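Local coordinates for demethyldecarbamoylnovobiocin O-methyltransferase (Streptomyces caeruleus, PDB 2WK1), which transfers a methyl group from S-adenosyl-L-methionine to the 4-hydroxyl of the noviose sugar in the penultimate step of novobiocin biosynthesis, at residues Asp100-Asn105 and Gly126-His131; Lys44-Thr49 and Ala120-Arg125; Asn229-Val234 and Gly238-Asp243. All blocks are in the same frame, centred on the assembly; numbering follows the deposited sequence.

Interaction 1 of 3, residues Asp100-Asn105 and Gly126-His131; sequences DVIGNN and GILRAH
Ile102, in the last turn of helix 87-103, reaches across to Ile127, Leu128 and His131 at the end of helix 119-130. Its CB already points at the other helix but is still too far back to touch it. There the side chain forks. CG2 makes no close contact across the two segments. CG1 lies beside the backbone N, and because chi2 is extended (167°) the branch runs on outward and carries CD1 to the other helix. This one methyl makes all the close contacts. Ile102 CD1 is 4.0 Å from Ile127 CG2, with the two side chains crossing at a slant. Ile102 CD1 lies 4.2 Å from Leu128 CD2, a methyl whose leucine leaves its backbone in another direction and bends back at its tip. His131 contributes ring carbon CD2, 4.2 Å from Ile102 CD1. An isoleucine suits the spot: its long branch bridges backbones whose nearest CA atoms, of Ile102 and His131, are 8.4 Å apart. Just beyond, helix 87-103 ends in a Schellman motif at Asn105, a residue type that tolerates positive phi well, and Asn104 N and ND2 approach Asp100 O from opposite faces of its carbonyl plane. Asp100 OD2 bonds to Tyr239 of the sheet. A direction-dependent link between the two helices is the hydrogen bond of His131 NE2 to Glu99, one residue ahead of 100-105; the segments themselves add only apolar contacts, dispersion that depends on shape rather than direction.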
loop_
_atom_site.group_PDB
_atom_site.type_symbol
_atom_site.label_atom_id
_atom_site.label_comp_id
_atom_site.label_asym_id
_atom_site.label_seq_id
_atom_site.Cartn_x
_atom_site.Cartn_y
_atom_site.Cartn_z
ATOM N N ASP A 100 17.049 -8.518 12.541
ATOM C CA ASP A 100 18.240 -8.865 13.335
ATOM C C ASP A 100 18.131 -10.288 13.886
ATOM O O ASP A 100 19.105 -11.055 13.861
ATOM C CB ASP A 100 18.463 -7.874 14.485
ATOM C CG ASP A 100 19.803 -8.080 15.159
ATOM O OD1 ASP A 100 20.831 -7.905 14.464
ATOM O OD2 ASP A 100 19.826 -8.403 16.356
ATOM N N VAL A 101 16.950 -10.688 14.368
ATOM C CA VAL A 101 16.793 -12.058 14.872
ATOM C C VAL A 101 16.926 -13.085 13.744
ATOM O O VAL A 101 17.490 -14.173 13.939
ATOM C CB VAL A 101 15.527 -12.293 15.751
ATOM C CG1 VAL A 101 15.520 -11.366 16.946
ATOM C CG2 VAL A 101 14.249 -12.219 14.991
ATOM N N ILE A 102 16.449 -12.736 12.555
ATOM C CA ILE A 102 16.610 -13.619 11.394
ATOM C C ILE A 102 18.084 -13.684 11.026
ATOM O O ILE A 102 18.613 -14.767 10.821
ATOM C CB ILE A 102 15.812 -13.128 10.165
ATOM C CG1 ILE A 102 14.310 -13.230 10.439
ATOM C CG2 ILE A 102 16.239 -13.934 8.900
ATOM C CD1 ILE A 102 13.438 -12.494 9.427
ATOM N N GLY A 103 18.750 -12.538 10.926
ATOM C CA GLY A 103 20.157 -12.518 10.500
ATOM C C GLY A 103 21.116 -13.181 11.469
ATOM O O GLY A 103 22.160 -13.697 11.060
ATOM N N ASN A 104 20.771 -13.162 12.750
ATOM C CA ASN A 104 21.581 -13.789 13.792
ATOM C C ASN A 104 21.064 -15.161 14.218
ATOM O O ASN A 104 21.581 -15.760 15.155
ATOM C CB ASN A 104 21.691 -12.862 14.989
ATOM C CG ASN A 104 22.643 -11.720 14.749
ATOM O OD1 ASN A 104 23.857 -11.938 14.569
ATOM N ND2 ASN A 104 22.143 -10.504 14.791
ATOM N N ASN A 105 20.044 -15.654 13.541
ATOM C CA ASN A 105 19.457 -16.947 13.834
ATOM C C ASN A 105 19.107 -17.126 15.306
ATOM O O ASN A 105 19.297 -18.179 15.898
ATOM C CB ASN A 105 20.396 -18.047 13.342
ATOM C CG ASN A 105 20.557 -18.011 11.849
ATOM O OD1 ASN A 105 19.576 -18.153 11.114
ATOM N ND2 ASN A 105 21.766 -17.760 11.391
ATOM N N GLY A 126 4.946 -10.278 6.952
ATOM C CA GLY A 126 5.577 -9.843 5.707
ATOM C C GLY A 126 7.086 -9.914 5.724
ATOM O O GLY A 126 7.681 -10.247 4.715
ATOM N N ILE A 127 7.711 -9.605 6.856
ATOM C CA ILE A 127 9.163 -9.686 6.953
ATOM C C ILE A 127 9.581 -11.149 6.798
ATOM O O ILE A 127 10.538 -11.458 6.092
ATOM C CB ILE A 127 9.666 -9.094 8.269
ATOM C CG1 ILE A 127 9.338 -7.601 8.393
ATOM C CG2 ILE A 127 11.168 -9.317 8.379
ATOM C CD1 ILE A 127 9.346 -7.107 9.845
ATOM N N LEU A 128 8.855 -12.056 7.451
ATOM C CA LEU A 128 9.154 -13.476 7.288
ATOM C C LEU A 128 9.042 -13.867 5.803
ATOM O O LEU A 128 9.888 -14.575 5.266
ATOM C CB LEU A 128 8.245 -14.355 8.132
ATOM C CG LEU A 128 8.361 -14.182 9.652
ATOM C CD1 LEU A 128 7.399 -15.128 10.365
ATOM C CD2 LEU A 128 9.790 -14.379 10.185
ATOM N N ARG A 129 7.991 -13.419 5.139
ATOM C CA ARG A 129 7.783 -13.733 3.723
ATOM C C ARG A 129 8.909 -13.187 2.853
ATOM O O ARG A 129 9.409 -13.884 1.953
ATOM C CB ARG A 129 6.421 -13.194 3.272
ATOM C CG ARG A 129 6.036 -13.497 1.826
ATOM C CD ARG A 129 5.153 -14.680 1.723
ATOM N NE ARG A 129 4.711 -14.906 0.352
ATOM C CZ ARG A 129 5.435 -15.496 -0.597
ATOM N NH1 ARG A 129 6.673 -15.899 -0.365
ATOM N NH2 ARG A 129 4.914 -15.660 -1.813
ATOM N N ALA A 130 9.334 -11.952 3.142
ATOM C CA ALA A 130 10.371 -11.301 2.355
ATOM C C ALA A 130 11.666 -12.073 2.413
ATOM O O ALA A 130 12.441 -12.044 1.449
ATOM C CB ALA A 130 10.608 -9.879 2.859
ATOM N N HIS A 131 11.918 -12.743 3.537
ATOM C CA HIS A 131 13.158 -13.477 3.735
ATOM C C HIS A 131 12.988 -14.974 3.560
ATOM O O HIS A 131 13.894 -15.734 3.892
ATOM C CB HIS A 131 13.735 -13.121 5.105
ATOM C CG HIS A 131 14.203 -11.704 5.193
ATOM N ND1 HIS A 131 15.441 -11.298 4.726
ATOM C CD2 HIS A 131 13.611 -10.603 5.698
ATOM C CE1 HIS A 131 15.574 -9.998 4.932
ATOM N NE2 HIS A 131 14.471 -9.547 5.511
#

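Interaction 2 of 3, residues Lys44-Thr49 and Ala120-Arg125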
loop_
_atom_site.group_PDB
_atom_site.type_symbol
_atom_site.label_atom_id
_atom_site.label_comp_id
_atom_site.label_asym_id
_atom_site.label_seq_id
_atom_site.Cartn_x
_atom_site.Cartn_y
_atom_site.Cartn_z
ATOM N N LYS A 44 4.914 1.881 4.563
ATOM C CA LYS A 44 4.152 3.053 4.130
ATOM C C LYS A 44 2.658 2.786 3.968
ATOM O O LYS A 44 1.803 3.636 4.259
ATOM C CB LYS A 44 4.675 3.579 2.797
ATOM C CG LYS A 44 6.071 4.104 2.822
ATOM C CD LYS A 44 6.544 4.352 1.370
ATOM C CE LYS A 44 7.648 5.376 1.249
ATOM N NZ LYS A 44 8.931 4.805 1.619
ATOM N N VAL A 45 2.328 1.585 3.508
ATOM C CA VAL A 45 0.926 1.208 3.322
ATOM C C VAL A 45 0.260 0.978 4.680
ATOM O O VAL A 45 -0.837 1.435 4.946
ATOM C CB VAL A 45 0.778 -0.067 2.393
ATOM C CG1 VAL A 45 -0.659 -0.422 2.255
ATOM C CG2 VAL A 45 1.499 0.140 1.055
ATOM N N LEU A 46 0.935 0.241 5.536
ATOM C CA LEU A 46 0.345 -0.113 6.821
ATOM C C LEU A 46 -0.008 1.101 7.673
ATOM O O LEU A 46 -1.047 1.122 8.346
ATOM C CB LEU A 46 1.308 -1.024 7.603
ATOM C CG LEU A 46 1.379 -2.462 7.094
ATOM C CD1 LEU A 46 2.609 -3.136 7.681
ATOM C CD2 LEU A 46 0.125 -3.244 7.426
ATOM N N ALA A 47 0.865 2.106 7.659
ATOM C CA ALA A 47 0.645 3.346 8.413
ATOM C C ALA A 47 -0.216 4.336 7.647
ATOM O O ALA A 47 -0.646 5.341 8.204
ATOM C CB ALA A 47 1.962 3.989 8.764
ATOM N N GLY A 48 -0.444 4.066 6.364
ATOM C CA GLY A 48 -1.259 4.944 5.539
ATOM C C GLY A 48 -0.592 6.214 5.071
ATOM O O GLY A 48 -1.279 7.140 4.608
ATOM N N THR A 49 0.729 6.275 5.129
ATOM C CA THR A 49 1.417 7.453 4.588
ATOM C C THR A 49 1.317 7.500 3.050
ATOM O O THR A 49 1.211 8.562 2.457
ATOM C CB THR A 49 2.882 7.555 5.034
ATOM O OG1 THR A 49 3.586 6.407 4.588
ATOM C CG2 THR A 49 3.000 7.700 6.549
ATOM N N ALA A 120 0.759 -4.223 12.761
ATOM C CA ALA A 120 2.105 -4.590 13.246
ATOM C C ALA A 120 2.383 -6.078 13.028
ATOM O O ALA A 120 3.490 -6.472 12.636
ATOM C CB ALA A 120 2.269 -4.224 14.720
ATOM N N CYS A 121 1.365 -6.905 13.244
ATOM C CA CYS A 121 1.478 -8.328 13.009
ATOM C C CYS A 121 1.539 -8.675 11.527
ATOM O O CYS A 121 2.256 -9.605 11.145
ATOM C CB CYS A 121 0.354 -9.108 13.664
ATOM S SG CYS A 121 0.328 -9.046 15.422
ATOM N N ILE A 122 0.835 -7.924 10.681
ATOM C CA ILE A 122 0.959 -8.096 9.239
ATOM C C ILE A 122 2.380 -7.803 8.826
ATOM O O ILE A 122 2.943 -8.543 8.027
ATOM C CB ILE A 122 -0.076 -7.216 8.498
ATOM C CG1 ILE A 122 -1.495 -7.711 8.782
ATOM C CG2 ILE A 122 0.197 -7.177 6.990
ATOM C CD1 ILE A 122 -2.599 -6.730 8.390
ATOM N N LEU A 123 2.977 -6.725 9.331
ATOM C CA LEU A 123 4.375 -6.477 9.029
ATOM C C LEU A 123 5.276 -7.637 9.435
ATOM O O LEU A 123 6.143 -8.054 8.659
ATOM C CB LEU A 123 4.863 -5.163 9.672
ATOM C CG LEU A 123 6.349 -4.833 9.372
ATOM C CD1 LEU A 123 6.625 -4.632 7.913
ATOM C CD2 LEU A 123 6.836 -3.622 10.176
ATOM N N MET A 124 5.097 -8.147 10.646
ATOM C CA MET A 124 5.913 -9.283 11.084
ATOM C C MET A 124 5.812 -10.440 10.098
ATOM O O MET A 124 6.816 -11.044 9.730
ATOM C CB MET A 124 5.480 -9.721 12.470
ATOM C CG MET A 124 5.786 -8.714 13.549
ATOM S SD MET A 124 5.223 -9.375 15.183
ATOM C CE MET A 124 5.747 -8.023 16.261
ATOM N N ARG A 125 4.594 -10.781 9.673
ATOM C CA ARG A 125 4.449 -11.865 8.724
ATOM C C ARG A 125 5.077 -11.528 7.380
ATOM O O ARG A 125 5.678 -12.387 6.743
ATOM C CB ARG A 125 2.972 -12.236 8.540
ATOM C CG ARG A 125 2.710 -13.349 7.536
ATOM C CD ARG A 125 3.277 -14.667 7.962
ATOM N NE ARG A 125 3.285 -15.712 6.927
ATOM C CZ ARG A 125 4.319 -15.992 6.148
ATOM N NH1 ARG A 125 5.410 -15.274 6.203
ATOM N NH2 ARG A 125 4.282 -17.044 5.347
#
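Leu46 meets helix 119-130 with its isopropyl fork spread over two consecutive residues, one methyl for Ile122 and the other for Leu123. With CG beside the backbone N (chi1 -75°) and the CD1 branch extended, the fork reaches the other helix at a slant. Leu46 CD2 comes up to the beta-branch of Ile122, lying 4.0 Å from Ile122 CG2 and nearly as near its CB. The other methyl presses closer to the main chain: Leu46 CD1 is 3.6 Å from Leu123 CB, and the backbone amide Leu123 N follows at 4.0 Å. The two pairs of side chains slant across each other instead of running alongside. Leu123 has its CG anti to the backbone N (chi1 -179°), which leaves CB as its atom nearest Leu46 CD1, with the rest of the leucine lying farther along the same flank. A leucine fits here because its branching at CG lets one short side chain touch both neighbours, and all three residues are buried. Two residues after Leu46 the helix closes in a Schellman motif at Gly48, whose positive phi of 77° is easy for glycine.

Around this contact, Leu46 also touches Tyr184 and lies close to Thr84, a residue of the S-adenosyl-L-methionine site, while Ala120 touches the bound S-adenosylhomocysteine. Leu123 leans on Leu91 of helix 87-103, and Cys121 and Met124 pack onto strands 109-113 and 138-142. Helix 119-130 is thus sandwiched between the central sheet and helix 35-47, which in turn carries Val45 to the dimer interface, against Val45 of the second subunit.

Interaction 3 of 3, residues Asn229-Val234 and Gly238-Asp243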
loop_
_atom_site.group_PDB
_atom_site.type_symbol
_atom_site.label_atom_id
_atom_site.label_comp_id
_atom_site.label_asym_id
_atom_site.label_seq_id
_atom_site.Cartn_x
_atom_site.Cartn_y
_atom_site.Cartn_z
ATOM N N ASN A 229 3.948 -13.919 31.759
ATOM C CA ASN A 229 3.710 -15.164 31.025
ATOM C C ASN A 229 4.637 -15.376 29.842
ATOM O O ASN A 229 4.936 -16.518 29.513
ATOM C CB ASN A 229 2.260 -15.195 30.559
ATOM C CG ASN A 229 1.318 -15.428 31.717
ATOM O OD1 ASN A 229 1.343 -16.510 32.330
ATOM N ND2 ASN A 229 0.488 -14.439 32.035
ATOM N N LEU A 230 5.071 -14.291 29.177
ATOM C CA LEU A 230 5.829 -14.440 27.943
ATOM C C LEU A 230 7.297 -14.086 28.013
ATOM O O LEU A 230 8.080 -14.623 27.224
ATOM C CB LEU A 230 5.179 -13.680 26.787
ATOM C CG LEU A 230 3.728 -14.058 26.434
ATOM C CD1 LEU A 230 3.244 -13.297 25.228
ATOM C CD2 LEU A 230 3.554 -15.567 26.207
ATOM N N TYR A 231 7.721 -13.223 28.937
ATOM C CA TYR A 231 9.146 -12.915 28.985
ATOM C C TYR A 231 10.045 -14.144 29.203
ATOM O O TYR A 231 11.093 -14.263 28.556
ATOM C CB TYR A 231 9.476 -11.841 30.012
ATOM C CG TYR A 231 10.937 -11.485 29.951
ATOM C CD1 TYR A 231 11.416 -10.761 28.872
ATOM C CD2 TYR A 231 11.850 -11.928 30.906
ATOM C CE1 TYR A 231 12.729 -10.426 28.744
ATOM C CE2 TYR A 231 13.214 -11.561 30.781
ATOM C CZ TYR A 231 13.617 -10.808 29.678
ATOM O OH TYR A 231 14.913 -10.346 29.447
ATOM N N PRO A 232 9.603 -15.107 30.027
ATOM C CA PRO A 232 10.457 -16.285 30.189
ATOM C C PRO A 232 10.699 -17.091 28.907
ATOM O O PRO A 232 11.608 -17.919 28.879
ATOM C CB PRO A 232 9.694 -17.128 31.220
ATOM C CG PRO A 232 8.932 -16.160 32.009
ATOM C CD PRO A 232 8.508 -15.105 31.003
ATOM N N LYS A 233 9.879 -16.874 27.876
ATOM C CA LYS A 233 10.030 -17.549 26.587
ATOM C C LYS A 233 11.010 -16.856 25.646
ATOM O O LYS A 233 11.382 -17.426 24.623
ATOM C CB LYS A 233 8.680 -17.618 25.886
ATOM C CG LYS A 233 7.640 -18.358 26.671
ATOM C CD LYS A 233 6.342 -18.479 25.883
ATOM C CE LYS A 233 5.181 -18.988 26.718
ATOM N NZ LYS A 233 5.431 -20.382 27.187
ATOM N N VAL A 234 11.427 -15.626 25.974
ATOM C CA VAL A 234 12.256 -14.841 25.068
ATOM C C VAL A 234 13.694 -15.365 25.070
ATOM O O VAL A 234 14.358 -15.459 26.126
ATOM C CB VAL A 234 12.206 -13.329 25.407
ATOM C CG1 VAL A 234 13.159 -12.532 24.516
ATOM C CG2 VAL A 234 10.795 -12.809 25.211
ATOM N N GLY A 238 17.027 -12.118 21.687
ATOM C CA GLY A 238 15.706 -11.650 21.279
ATOM C C GLY A 238 15.385 -10.300 21.870
ATOM O O GLY A 238 16.153 -9.737 22.647
ATOM N N TYR A 239 14.256 -9.761 21.448
ATOM C CA TYR A 239 13.853 -8.411 21.773
ATOM C C TYR A 239 12.501 -8.337 22.423
ATOM O O TYR A 239 11.594 -9.085 22.056
ATOM C CB TYR A 239 13.806 -7.564 20.496
ATOM C CG TYR A 239 15.144 -7.348 19.843
ATOM C CD1 TYR A 239 15.975 -6.309 20.230
ATOM C CD2 TYR A 239 15.589 -8.167 18.826
ATOM C CE1 TYR A 239 17.219 -6.129 19.624
ATOM C CE2 TYR A 239 16.824 -7.997 18.236
ATOM C CZ TYR A 239 17.625 -6.956 18.611
ATOM O OH TYR A 239 18.876 -6.737 18.029
ATOM N N VAL A 240 12.373 -7.412 23.363
ATOM C CA VAL A 240 11.104 -6.999 23.937
ATOM C C VAL A 240 10.866 -5.563 23.572
ATOM O O VAL A 240 11.703 -4.695 23.845
ATOM C CB VAL A 240 11.066 -7.160 25.451
ATOM C CG1 VAL A 240 9.715 -6.705 26.006
ATOM C CG2 VAL A 240 11.420 -8.607 25.854
ATOM N N ILE A 241 9.749 -5.308 22.910
ATOM C CA ILE A 241 9.369 -3.968 22.469
ATOM C C ILE A 241 8.170 -3.495 23.314
ATOM O O ILE A 241 7.192 -4.223 23.424
ATOM C CB ILE A 241 9.000 -3.941 20.974
ATOM C CG1 ILE A 241 10.165 -4.398 20.077
ATOM C CG2 ILE A 241 8.445 -2.579 20.587
ATOM C CD1 ILE A 241 9.757 -4.776 18.676
ATOM N N VAL A 242 8.261 -2.299 23.870
ATOM C CA VAL A 242 7.201 -1.704 24.679
ATOM C C VAL A 242 6.676 -0.512 23.895
ATOM O O VAL A 242 7.371 0.513 23.749
ATOM C CB VAL A 242 7.735 -1.218 26.042
ATOM C CG1 VAL A 242 6.616 -0.712 26.872
ATOM C CG2 VAL A 242 8.543 -2.317 26.755
ATOM N N ASP A 243 5.449 -0.605 23.409
ATOM C CA ASP A 243 4.905 0.405 22.528
ATOM C C ASP A 243 4.771 1.769 23.177
ATOM O O ASP A 243 5.075 2.787 22.548
ATOM C CB ASP A 243 3.530 -0.028 22.015
ATOM C CG ASP A 243 2.913 1.009 21.099
ATOM O OD1 ASP A 243 3.332 1.029 19.909
ATOM O OD2 ASP A 243 2.068 1.815 21.576
#
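Two torsions bring Tyr231 and Val240 together: the tyrosine ring is swung out anti to its own backbone N (chi1 -176°), and the valine, with CG1 anti to N at 180°, turns CG2 toward that ring. They lie where a beta-alpha-beta crossover of the Rossmann-like methyltransferase fold returns to the sheet: strand 210-215 leads into helix 220-230, and the chain comes back as strand 238-242, parallel to the first. Val240 CG2 approaches the ring at its edge and in its plane, 3.7 Å from Tyr231 CE1 and equally near CD1, and the side chains cross at about a right angle. A slim beta-branched residue suits this strand position, since branching at CB brings a methyl to the ring edge directly from the strand.

Alternation along the strand divides the labour. Val240 faces the returning helix end, whereas Tyr239 points the other way, onto Cys97 and Val101 of helix 87-103. At the far end of the strand comes Asp243, a predicted magnesium ligand, whose OD1 forms salt bridges with Arg90 and Arg214.

Val234, at the start of the two-residue strand 234-235, completes the contact. Val234 CG2 is 4.3 Å from Val240 CG2, a looser touch than the tyrosine makes. Gly238, having no side chain, lets the other methyl settle directly over its main chain, where Val234 CG1 lies 4.1 Å from Gly238 C.

From the N terminus, helix 35-47 opens interaction 2 at residues 44-49, and the chain runs through helix 87-103, where interaction 1 opens at 100-105, before helix 119-130 closes interaction 2 at 120-125 and interaction 1 at 126-131. The two long loops therefore cross and share helix 119-130, joining three helices on one flank of the sheet. Interaction 3 follows in series, closing only the short connection between helix 220-230 and strand 238-242. It lies across the chain's centre from interaction 2 but touches interaction 1: Asp100 probably hydrogen-bonds to the hydroxyl of Tyr239, linking the end of helix 87-103 to the sheet.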